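Local structure of ADP-ribosylglycohydrolase (Thermus thermophilus, 2YZV) at residues E6-R11 and A292-S297; R133-V138 and Y259-G264; A140-P145 and A178-P183. The protein belongs to the ADP-ribosylglycohydrolase family of mainly helical, metal-binding proteins and holds magnesium ions in its single-chain fold. All coordinates share one frame; numbering follows the deposited sequence.

Contact 1 (E6-R11 and A292-S297); sequences ERQDRR and ALYRMS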
loop_
_atom_site.group_PDB
_atom_site.type_symbol
_atom_site.label_atom_id
_atom_site.label_comp_id
_atom_site.label_asym_id
_atom_site.label_seq_id
_atom_site.Cartn_x
_atom_site.Cartn_y
_atom_site.Cartn_z
ATOM N N GLU A 6 5.674 -20.140 -7.767
ATOM C CA GLU A 6 5.281 -18.996 -8.583
ATOM C C GLU A 6 4.158 -18.208 -7.917
ATOM O O GLU A 6 4.170 -16.975 -7.911
ATOM C CB GLU A 6 4.837 -19.489 -9.968
ATOM C CG GLU A 6 4.589 -18.405 -11.020
ATOM C CD GLU A 6 3.223 -17.747 -10.903
ATOM O OE1 GLU A 6 2.245 -18.447 -10.569
ATOM O OE2 GLU A 6 3.124 -16.532 -11.168
ATOM N N ARG A 7 3.191 -18.925 -7.352
ATOM C CA ARG A 7 2.065 -18.285 -6.685
ATOM C C ARG A 7 2.501 -17.613 -5.387
ATOM O O ARG A 7 2.076 -16.494 -5.088
ATOM C CB ARG A 7 0.957 -19.309 -6.411
ATOM C CG ARG A 7 0.270 -19.818 -7.675
ATOM C CD ARG A 7 -0.981 -20.624 -7.355
ATOM N NE ARG A 7 -0.686 -21.965 -6.856
ATOM C CZ ARG A 7 -0.222 -22.958 -7.608
ATOM N NH1 ARG A 7 0.004 -22.769 -8.902
ATOM N NH2 ARG A 7 0.013 -24.146 -7.067
ATOM N N GLN A 8 3.351 -18.287 -4.618
ATOM C CA GLN A 8 3.840 -17.718 -3.366
ATOM C C GLN A 8 4.636 -16.454 -3.667
ATOM O O GLN A 8 4.568 -15.471 -2.925
ATOM C CB GLN A 8 4.747 -18.709 -2.630
ATOM C CG GLN A 8 4.073 -19.986 -2.161
ATOM C CD GLN A 8 5.009 -20.851 -1.338
ATOM O OE1 GLN A 8 6.167 -21.051 -1.704
ATOM N NE2 GLN A 8 4.510 -21.374 -0.224
ATOM N N ASP A 9 5.390 -16.496 -4.762
ATOM C CA ASP A 9 6.233 -15.385 -5.190
ATOM C C ASP A 9 5.447 -14.080 -5.326
ATOM O O ASP A 9 5.963 -12.999 -5.023
ATOM C CB ASP A 9 6.897 -15.736 -6.527
ATOM C CG ASP A 9 8.012 -14.778 -6.904
ATOM O OD1 ASP A 9 8.119 -14.434 -8.098
ATOM O OD2 ASP A 9 8.795 -14.382 -6.013
ATOM N N ARG A 10 4.199 -14.179 -5.777
ATOM C CA ARG A 10 3.371 -12.989 -5.944
ATOM C C ARG A 10 2.950 -12.388 -4.605
ATOM O O ARG A 10 2.939 -11.164 -4.441
ATOM C CB ARG A 10 2.119 -13.314 -6.762
ATOM C CG ARG A 10 2.379 -13.672 -8.216
ATOM C CD ARG A 10 1.059 -13.919 -8.932
ATOM N NE ARG A 10 1.232 -14.284 -10.337
ATOM C CZ ARG A 10 1.584 -13.436 -11.298
ATOM N NH1 ARG A 10 1.805 -12.158 -11.016
ATOM N NH2 ARG A 10 1.716 -13.868 -12.547
ATOM N N ARG A 11 2.583 -13.241 -3.654
ATOM C CA ARG A 11 2.163 -12.756 -2.346
ATOM C C ARG A 11 3.352 -12.157 -1.601
ATOM O O ARG A 11 3.233 -11.103 -0.978
ATOM C CB ARG A 11 1.528 -13.883 -1.523
ATOM C CG ARG A 11 0.086 -14.218 -1.915
ATOM C CD ARG A 11 0.004 -14.920 -3.265
ATOM N NE ARG A 11 -1.377 -15.130 -3.693
ATOM C CZ ARG A 11 -1.718 -15.719 -4.835
ATOM N NH1 ARG A 11 -0.777 -16.159 -5.662
ATOM N NH2 ARG A 11 -2.997 -15.863 -5.159
ATOM N N ALA A 292 2.420 -16.785 5.795
ATOM C CA ALA A 292 1.381 -17.166 6.749
ATOM C C ALA A 292 0.020 -16.654 6.278
ATOM O O ALA A 292 -0.982 -17.372 6.325
ATOM C CB ALA A 292 1.707 -16.606 8.129
ATOM N N LEU A 293 -0.013 -15.409 5.813
ATOM C CA LEU A 293 -1.256 -14.821 5.331
ATOM C C LEU A 293 -1.767 -15.556 4.095
ATOM O O LEU A 293 -2.968 -15.790 3.956
ATOM C CB LEU A 293 -1.044 -13.335 5.014
ATOM C CG LEU A 293 -0.764 -12.428 6.218
ATOM C CD1 LEU A 293 -0.197 -11.100 5.736
ATOM C CD2 LEU A 293 -2.036 -12.214 7.027
ATOM N N TYR A 294 -0.856 -15.928 3.200
ATOM C CA TYR A 294 -1.241 -16.639 1.990
ATOM C C TYR A 294 -1.829 -18.011 2.328
ATOM O O TYR A 294 -2.848 -18.413 1.767
ATOM C CB TYR A 294 -0.034 -16.785 1.060
ATOM C CG TYR A 294 -0.315 -17.548 -0.215
ATOM C CD1 TYR A 294 -1.477 -17.314 -0.955
ATOM C CD2 TYR A 294 0.584 -18.503 -0.686
ATOM C CE1 TYR A 294 -1.737 -18.018 -2.131
ATOM C CE2 TYR A 294 0.338 -19.208 -1.864
ATOM C CZ TYR A 294 -0.825 -18.962 -2.578
ATOM O OH TYR A 294 -1.077 -19.667 -3.735
ATOM N N ARG A 295 -1.193 -18.721 3.252
ATOM C CA ARG A 295 -1.677 -20.041 3.653
ATOM C C ARG A 295 -3.069 -19.898 4.259
ATOM O O ARG A 295 -3.908 -20.791 4.144
ATOM C CB ARG A 295 -0.729 -20.665 4.680
ATOM C CG ARG A 295 0.722 -20.721 4.221
ATOM C CD ARG A 295 1.649 -21.161 5.347
ATOM N NE ARG A 295 1.627 -22.606 5.556
ATOM C CZ ARG A 295 2.149 -23.488 4.709
ATOM N NH1 ARG A 295 2.737 -23.074 3.594
ATOM N NH2 ARG A 295 2.086 -24.787 4.975
ATOM N N MET A 296 -3.302 -18.761 4.903
ATOM C CA MET A 296 -4.581 -18.471 5.532
ATOM C C MET A 296 -5.681 -18.324 4.479
ATOM O O MET A 296 -6.833 -18.688 4.716
ATOM C CB MET A 296 -4.463 -17.183 6.353
ATOM C CG MET A 296 -5.675 -16.847 7.201
ATOM S SD MET A 296 -5.396 -15.362 8.196
ATOM C CE MET A 296 -7.072 -14.741 8.370
ATOM N N SER A 297 -5.317 -17.802 3.311
ATOM C CA SER A 297 -6.277 -17.600 2.230
ATOM C C SER A 297 -6.661 -18.907 1.551
ATOM O O SER A 297 -7.698 -18.988 0.893
ATOM C CB SER A 297 -5.705 -16.648 1.174
ATOM O OG SER A 297 -4.721 -17.291 0.379
#
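The helical segments 6-11 and 292-297 come within 10.2 Å of each other at their axes, with their N-to-C directions 119° apart, and Arg-11 and Tyr-294 bring their CA atoms nearest. At that spacing long side chains bridge the gap, and Tyr-294 reaches across it. Its CG stands anti to the backbone N (chi1 178°), which sends the ring straight out from helix 283-298 toward the first helix. Arg-11 lies over one face of this ring: its CD sits 3.9 Å from the ring centroid, over the face, a CH-pi contact. Beyond CD the guanidinium continues over the CE1 side of the ring, where NE of Arg-11 comes 3.3 Å from CE1 of Tyr-294; CE1 lies over the guanidinium face, toward its rim, and the two planes are 29° apart. At the ring's edge the CG of Gln-8 approaches CE2 of Tyr-294 to 3.8 Å, the methylene chain rather than the amide doing the touching. The phenol oxygen reaches Arg-7, with OH of Tyr-294 3.4 Å from CB of Arg-7.

The contact ties helix 4-26, at the start of the chain, to helix 283-298, at its end, in this all-alpha fold. Arginine suits the place next to Tyr-294 because its methylenes can cover an aromatic face while its nitrogens find oxygens further along. A bend at chi2 folds Arg-11 back beside its own helix, where NH1 gives a 2.9 Å hydrogen bond to the carbonyl O of Arg-7, approaching from above the carbonyl plane. The partner of its NH2 is Glu-142. Two anchors thus fix the rotation of the guanidinium that Tyr-294 lies against. On the other helix, Ser-297 returns its OG to the carbonyl O of Tyr-294 at 2.6 Å.

Contact 2 (R133-V138 and Y259-G264); sequences RLAPLV and YGQLAG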
loop_
_atom_site.group_PDB
_atom_site.type_symbol
_atom_site.label_atom_id
_atom_site.label_comp_id
_atom_site.label_asym_id
_atom_site.label_seq_id
_atom_site.Cartn_x
_atom_site.Cartn_y
_atom_site.Cartn_z
ATOM N N ARG A 133 -1.144 0.395 3.647
ATOM C CA ARG A 133 -1.096 -0.809 4.473
ATOM C C ARG A 133 -1.984 -1.956 3.995
ATOM O O ARG A 133 -2.085 -2.980 4.672
ATOM C CB ARG A 133 -1.516 -0.439 5.902
ATOM C CG ARG A 133 -2.998 -0.035 5.985
ATOM C CD ARG A 133 -3.404 0.585 7.324
ATOM N NE ARG A 133 -4.833 0.904 7.314
ATOM C CZ ARG A 133 -5.361 2.033 7.778
ATOM N NH1 ARG A 133 -4.584 2.973 8.304
ATOM N NH2 ARG A 133 -6.669 2.230 7.698
ATOM N N LEU A 134 -2.605 -1.791 2.831
ATOM C CA LEU A 134 -3.545 -2.772 2.281
ATOM C C LEU A 134 -3.148 -4.229 2.000
ATOM O O LEU A 134 -3.867 -5.147 2.397
ATOM C CB LEU A 134 -4.163 -2.208 0.999
ATOM C CG LEU A 134 -5.678 -1.997 0.900
ATOM C CD1 LEU A 134 -6.095 -2.243 -0.540
ATOM C CD2 LEU A 134 -6.438 -2.935 1.825
ATOM N N ALA A 135 -2.030 -4.442 1.308
ATOM C CA ALA A 135 -1.581 -5.787 0.930
ATOM C C ALA A 135 -1.889 -6.949 1.882
ATOM O O ALA A 135 -2.436 -7.968 1.454
ATOM C CB ALA A 135 -0.086 -5.764 0.613
ATOM N N PRO A 136 -1.542 -6.826 3.171
ATOM C CA PRO A 136 -1.826 -7.930 4.100
ATOM C C PRO A 136 -3.274 -8.435 4.055
ATOM O O PRO A 136 -3.521 -9.644 4.118
ATOM C CB PRO A 136 -1.462 -7.337 5.457
ATOM C CG PRO A 136 -0.339 -6.407 5.117
ATOM C CD PRO A 136 -0.857 -5.721 3.867
ATOM N N LEU A 137 -4.225 -7.514 3.946
ATOM C CA LEU A 137 -5.632 -7.896 3.900
ATOM C C LEU A 137 -5.946 -8.741 2.677
ATOM O O LEU A 137 -6.630 -9.764 2.780
ATOM C CB LEU A 137 -6.531 -6.657 3.894
ATOM C CG LEU A 137 -8.029 -6.925 3.719
ATOM C CD1 LEU A 137 -8.542 -7.798 4.854
ATOM C CD2 LEU A 137 -8.775 -5.601 3.694
ATOM N N VAL A 138 -5.458 -8.316 1.515
ATOM C CA VAL A 138 -5.722 -9.056 0.284
ATOM C C VAL A 138 -5.013 -10.411 0.277
ATOM O O VAL A 138 -5.544 -11.394 -0.249
ATOM C CB VAL A 138 -5.304 -8.234 -0.961
ATOM C CG1 VAL A 138 -5.550 -9.039 -2.231
ATOM C CG2 VAL A 138 -6.099 -6.932 -1.009
ATOM N N TYR A 259 2.805 1.561 -5.085
ATOM C CA TYR A 259 3.353 0.991 -6.311
ATOM C C TYR A 259 3.966 -0.370 -5.992
ATOM O O TYR A 259 3.795 -1.337 -6.735
ATOM C CB TYR A 259 4.445 1.894 -6.895
ATOM C CG TYR A 259 5.248 1.212 -7.985
ATOM C CD1 TYR A 259 4.811 1.215 -9.308
ATOM C CD2 TYR A 259 6.401 0.491 -7.673
ATOM C CE1 TYR A 259 5.496 0.510 -10.290
ATOM C CE2 TYR A 259 7.092 -0.220 -8.644
ATOM C CZ TYR A 259 6.634 -0.209 -9.951
ATOM O OH TYR A 259 7.287 -0.950 -10.912
ATOM N N GLY A 260 4.688 -0.430 -4.877
ATOM C CA GLY A 260 5.344 -1.661 -4.469
ATOM C C GLY A 260 4.406 -2.839 -4.297
ATOM O O GLY A 260 4.744 -3.966 -4.664
ATOM N N GLN A 261 3.234 -2.583 -3.728
ATOM C CA GLN A 261 2.243 -3.631 -3.520
ATOM C C GLN A 261 1.728 -4.167 -4.847
ATOM O O GLN A 261 1.671 -5.378 -5.056
ATOM C CB GLN A 261 1.060 -3.091 -2.723
ATOM C CG GLN A 261 1.388 -2.738 -1.292
ATOM C CD GLN A 261 0.246 -2.024 -0.624
ATOM O OE1 GLN A 261 -0.801 -2.616 -0.346
ATOM N NE2 GLN A 261 0.429 -0.736 -0.373
ATOM N N LEU A 262 1.345 -3.258 -5.737
ATOM C CA LEU A 262 0.807 -3.651 -7.035
ATOM C C LEU A 262 1.854 -4.301 -7.917
ATOM O O LEU A 262 1.624 -5.380 -8.461
ATOM C CB LEU A 262 0.202 -2.438 -7.751
ATOM C CG LEU A 262 -0.359 -2.664 -9.161
ATOM C CD1 LEU A 262 -1.435 -3.748 -9.140
ATOM C CD2 LEU A 262 -0.930 -1.353 -9.685
ATOM N N ALA A 263 3.001 -3.645 -8.056
ATOM C CA ALA A 263 4.082 -4.173 -8.883
ATOM C C ALA A 263 4.672 -5.443 -8.267
ATOM O O ALA A 263 5.130 -6.331 -8.988
ATOM C CB ALA A 263 5.163 -3.111 -9.067
ATOM N N GLY A 264 4.656 -5.534 -6.939
ATOM C CA GLY A 264 5.180 -6.722 -6.281
ATOM C C GLY A 264 4.314 -7.930 -6.591
ATOM O O GLY A 264 4.815 -9.030 -6.845
#
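The backbone N of Ala-135 gives its hydrogen to OE1 of Gln-261, a 2.8 Å bond that carries the meeting of segments 133-138 and 259-264. The N-H...O angle is 147°, so the bond is somewhat bent, and the donor is tilted 32° from the plane of the amide carbonyl. The nitrogen lies near the start of helix 135-141, just after the short helix 129-132, and the side-chain oxygen of Gln-261 supplies its acceptor.

Gln-261 has the length for this task. With its CG anti to the carbonyl carbon (chi1 -68°) and the chain extended beyond, it stretches from helix 252-267 to the other backbone. The same amide gives its NE2 to the carbonyl oxygens of Leu-131 and of Ala-257, the latter one turn back on its own helix. Bonds at both ends of the amide fix which way round it lies, as a polar group buried near the centre of the chain requires.

Here helix 252-267, which begins at the magnesium-binding residues Asp-253 and Thr-254, meets helix 135-141 in the interior of the helical fold. Ala-135 points its methyl toward Gln-261, CB lying 3.4 Å from OE1 and 3.9 Å from CG; so small a side chain lets the glutamine come right up to the backbone. Leu-134 adds its CB, 3.6 Å from OE1 of Gln-261, while its side chain also touches Thr-168 and Leu-171 of helix 162-179. Leu-18 of helix 4-26 touches both Ala-135 and Gln-261.

Contact 3 (A140-P145 and A178-P183); sequences AYENHP and ALRGAP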
loop_
_atom_site.group_PDB
_atom_site.type_symbol
_atom_site.label_atom_id
_atom_site.label_comp_id
_atom_site.label_asym_id
_atom_site.label_seq_id
_atom_site.Cartn_x
_atom_site.Cartn_y
_atom_site.Cartn_z
ATOM N N ALA A 140 -4.499 -12.443 2.752
ATOM C CA ALA A 140 -5.251 -13.402 3.558
ATOM C C ALA A 140 -6.709 -13.583 3.149
ATOM O O ALA A 140 -7.259 -14.676 3.279
ATOM C CB ALA A 140 -5.174 -13.012 5.031
ATOM N N TYR A 141 -7.340 -12.527 2.649
ATOM C CA TYR A 141 -8.747 -12.613 2.266
ATOM C C TYR A 141 -9.001 -12.486 0.767
ATOM O O TYR A 141 -10.084 -12.095 0.337
ATOM C CB TYR A 141 -9.544 -11.555 3.040
ATOM C CG TYR A 141 -9.715 -11.908 4.498
ATOM C CD1 TYR A 141 -10.772 -12.715 4.918
ATOM C CD2 TYR A 141 -8.794 -11.479 5.452
ATOM C CE1 TYR A 141 -10.909 -13.088 6.245
ATOM C CE2 TYR A 141 -8.921 -11.850 6.790
ATOM C CZ TYR A 141 -9.983 -12.655 7.178
ATOM O OH TYR A 141 -10.117 -13.039 8.492
ATOM N N GLU A 142 -7.995 -12.850 -0.019
ATOM C CA GLU A 142 -8.068 -12.791 -1.475
ATOM C C GLU A 142 -9.350 -13.387 -2.053
ATOM O O GLU A 142 -9.969 -12.813 -2.948
ATOM C CB GLU A 142 -6.888 -13.548 -2.087
ATOM C CG GLU A 142 -6.847 -13.499 -3.605
ATOM C CD GLU A 142 -6.067 -14.653 -4.204
ATOM O OE1 GLU A 142 -5.074 -15.080 -3.584
ATOM O OE2 GLU A 142 -6.448 -15.127 -5.296
ATOM N N ASN A 143 -9.739 -14.541 -1.528
ATOM C CA ASN A 143 -10.902 -15.256 -2.036
ATOM C C ASN A 143 -12.241 -14.967 -1.376
ATOM O O ASN A 143 -13.269 -15.510 -1.790
ATOM C CB ASN A 143 -10.604 -16.753 -1.982
ATOM C CG ASN A 143 -9.244 -17.083 -2.555
ATOM O OD1 ASN A 143 -8.959 -16.772 -3.710
ATOM N ND2 ASN A 143 -8.392 -17.703 -1.748
ATOM N N HIS A 144 -12.242 -14.113 -0.358
ATOM C CA HIS A 144 -13.481 -13.779 0.329
ATOM C C HIS A 144 -14.410 -13.015 -0.613
ATOM O O HIS A 144 -14.001 -12.056 -1.265
ATOM C CB HIS A 144 -13.196 -12.929 1.566
ATOM C CG HIS A 144 -14.339 -12.876 2.531
ATOM N ND1 HIS A 144 -14.369 -13.618 3.691
ATOM C CD2 HIS A 144 -15.506 -12.191 2.490
ATOM C CE1 HIS A 144 -15.507 -13.392 4.324
ATOM N NE2 HIS A 144 -16.214 -12.531 3.617
ATOM N N PRO A 145 -15.680 -13.435 -0.701
ATOM C CA PRO A 145 -16.642 -12.766 -1.578
ATOM C C PRO A 145 -16.856 -11.292 -1.226
ATOM O O PRO A 145 -17.225 -10.491 -2.084
ATOM C CB PRO A 145 -17.911 -13.599 -1.391
ATOM C CG PRO A 145 -17.791 -14.067 0.028
ATOM C CD PRO A 145 -16.338 -14.485 0.098
ATOM N N ALA A 178 -4.086 -8.865 -9.655
ATOM C CA ALA A 178 -2.670 -9.035 -9.930
ATOM C C ALA A 178 -2.162 -10.359 -9.362
ATOM O O ALA A 178 -1.404 -11.072 -10.019
ATOM C CB ALA A 178 -1.873 -7.862 -9.348
ATOM N N LEU A 179 -2.583 -10.692 -8.143
ATOM C CA LEU A 179 -2.156 -11.936 -7.505
ATOM C C LEU A 179 -2.633 -13.154 -8.285
ATOM O O LEU A 179 -2.021 -14.222 -8.223
ATOM C CB LEU A 179 -2.688 -12.013 -6.074
ATOM C CG LEU A 179 -2.062 -11.050 -5.063
ATOM C CD1 LEU A 179 -2.837 -11.116 -3.753
ATOM C CD2 LEU A 179 -0.591 -11.402 -4.846
ATOM N N ARG A 180 -3.725 -12.980 -9.018
ATOM C CA ARG A 180 -4.293 -14.066 -9.803
ATOM C C ARG A 180 -3.723 -14.150 -11.209
ATOM O O ARG A 180 -4.161 -14.971 -12.018
ATOM C CB ARG A 180 -5.812 -13.932 -9.837
ATOM C CG ARG A 180 -6.433 -14.220 -8.482
ATOM C CD ARG A 180 -7.930 -14.018 -8.468
ATOM N NE ARG A 180 -8.503 -14.502 -7.217
ATOM C CZ ARG A 180 -9.797 -14.464 -6.921
ATOM N NH1 ARG A 180 -10.661 -13.957 -7.790
ATOM N NH2 ARG A 180 -10.227 -14.943 -5.759
ATOM N N GLY A 181 -2.741 -13.301 -11.498
ATOM C CA GLY A 181 -2.105 -13.328 -12.798
ATOM C C GLY A 181 -2.690 -12.463 -13.893
ATOM O O GLY A 181 -2.320 -12.617 -15.058
ATOM N N ALA A 182 -3.593 -11.554 -13.545
ATOM C CA ALA A 182 -4.190 -10.684 -14.551
ATOM C C ALA A 182 -3.104 -9.843 -15.221
ATOM O O ALA A 182 -2.161 -9.391 -14.569
ATOM C CB ALA A 182 -5.237 -9.775 -13.910
ATOM N N PRO A 183 -3.221 -9.628 -16.540
ATOM C CA PRO A 183 -2.233 -8.839 -17.280
ATOM C C PRO A 183 -2.318 -7.342 -16.986
ATOM O O PRO A 183 -3.368 -6.840 -16.575
ATOM C CB PRO A 183 -2.554 -9.172 -18.735
ATOM C CG PRO A 183 -4.034 -9.329 -18.711
ATOM C CD PRO A 183 -4.267 -10.142 -17.442
#
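Arg-180 reaches across to Glu-142 and Asn-143 with two of its nitrogens, each meeting one oxygen. Its NE gives a 2.9 Å hydrogen bond to OE2 of Glu-142, nearly straight at 163° and part of a salt bridge, while NH2 gives a 3.0 Å bond to OD1 of Asn-143. Both acceptors lie close to the plane of the guanidinium, but their own planes differ. The Asn-143 amide is almost coplanar with it and offers a lone pair in the carbonyl plane; the Glu-142 carboxylate is turned 63° away and uses the anti lone pair of OE2. An arginine extended from CG to NE is long enough to bridge the two turns, and CG of Arg-180 also passes 3.3 Å from OE2 of Glu-142.

Glu-142 and Asn-143 are the central residues of a type I beta turn, Tyr-141 to His-144, at the C-terminal end of helix 135-141. Arg-180 follows helix 162-179, which finishes in a Schellman motif at Gly-181; glycine fits there because at its positive phi (90°) a side chain would jam against the preceding carbonyl O. The contact therefore joins two helix ends.

The second polar atom of each acceptor residue is engaged as well: OE1 of Glu-142 pairs with Arg-11 in a salt bridge, and ND2 of Asn-143 makes a weak hydrogen bond to the carbonyl O of Ser-297. With a different arginine on each of its oxygens, the buried carboxylate of Glu-142 is probably held firmly in its negative form.

Contact 2 lies in the core, its centre about 5 Å from the chain's centre, whereas contacts 1 and 3 are partly buried and lie farther out, at about 17 and 15 Å. Chemistry follows place: inside, one neutral amide serves backbone groups among small and aliphatic residues; farther out, in partly buried surroundings, arginines use both their methylenes and their charge. Helix 135-141 links contacts 2 and 3, which also touch through Val-138 and Leu-179. Contacts 1 and 3 are joined where NH2 of Arg-11 meets OE1 of Glu-142 at 2.7 Å, while Leu-293 packs on Pro-136 between contacts 1 and 2. Both terminal helices touch helix 135-141.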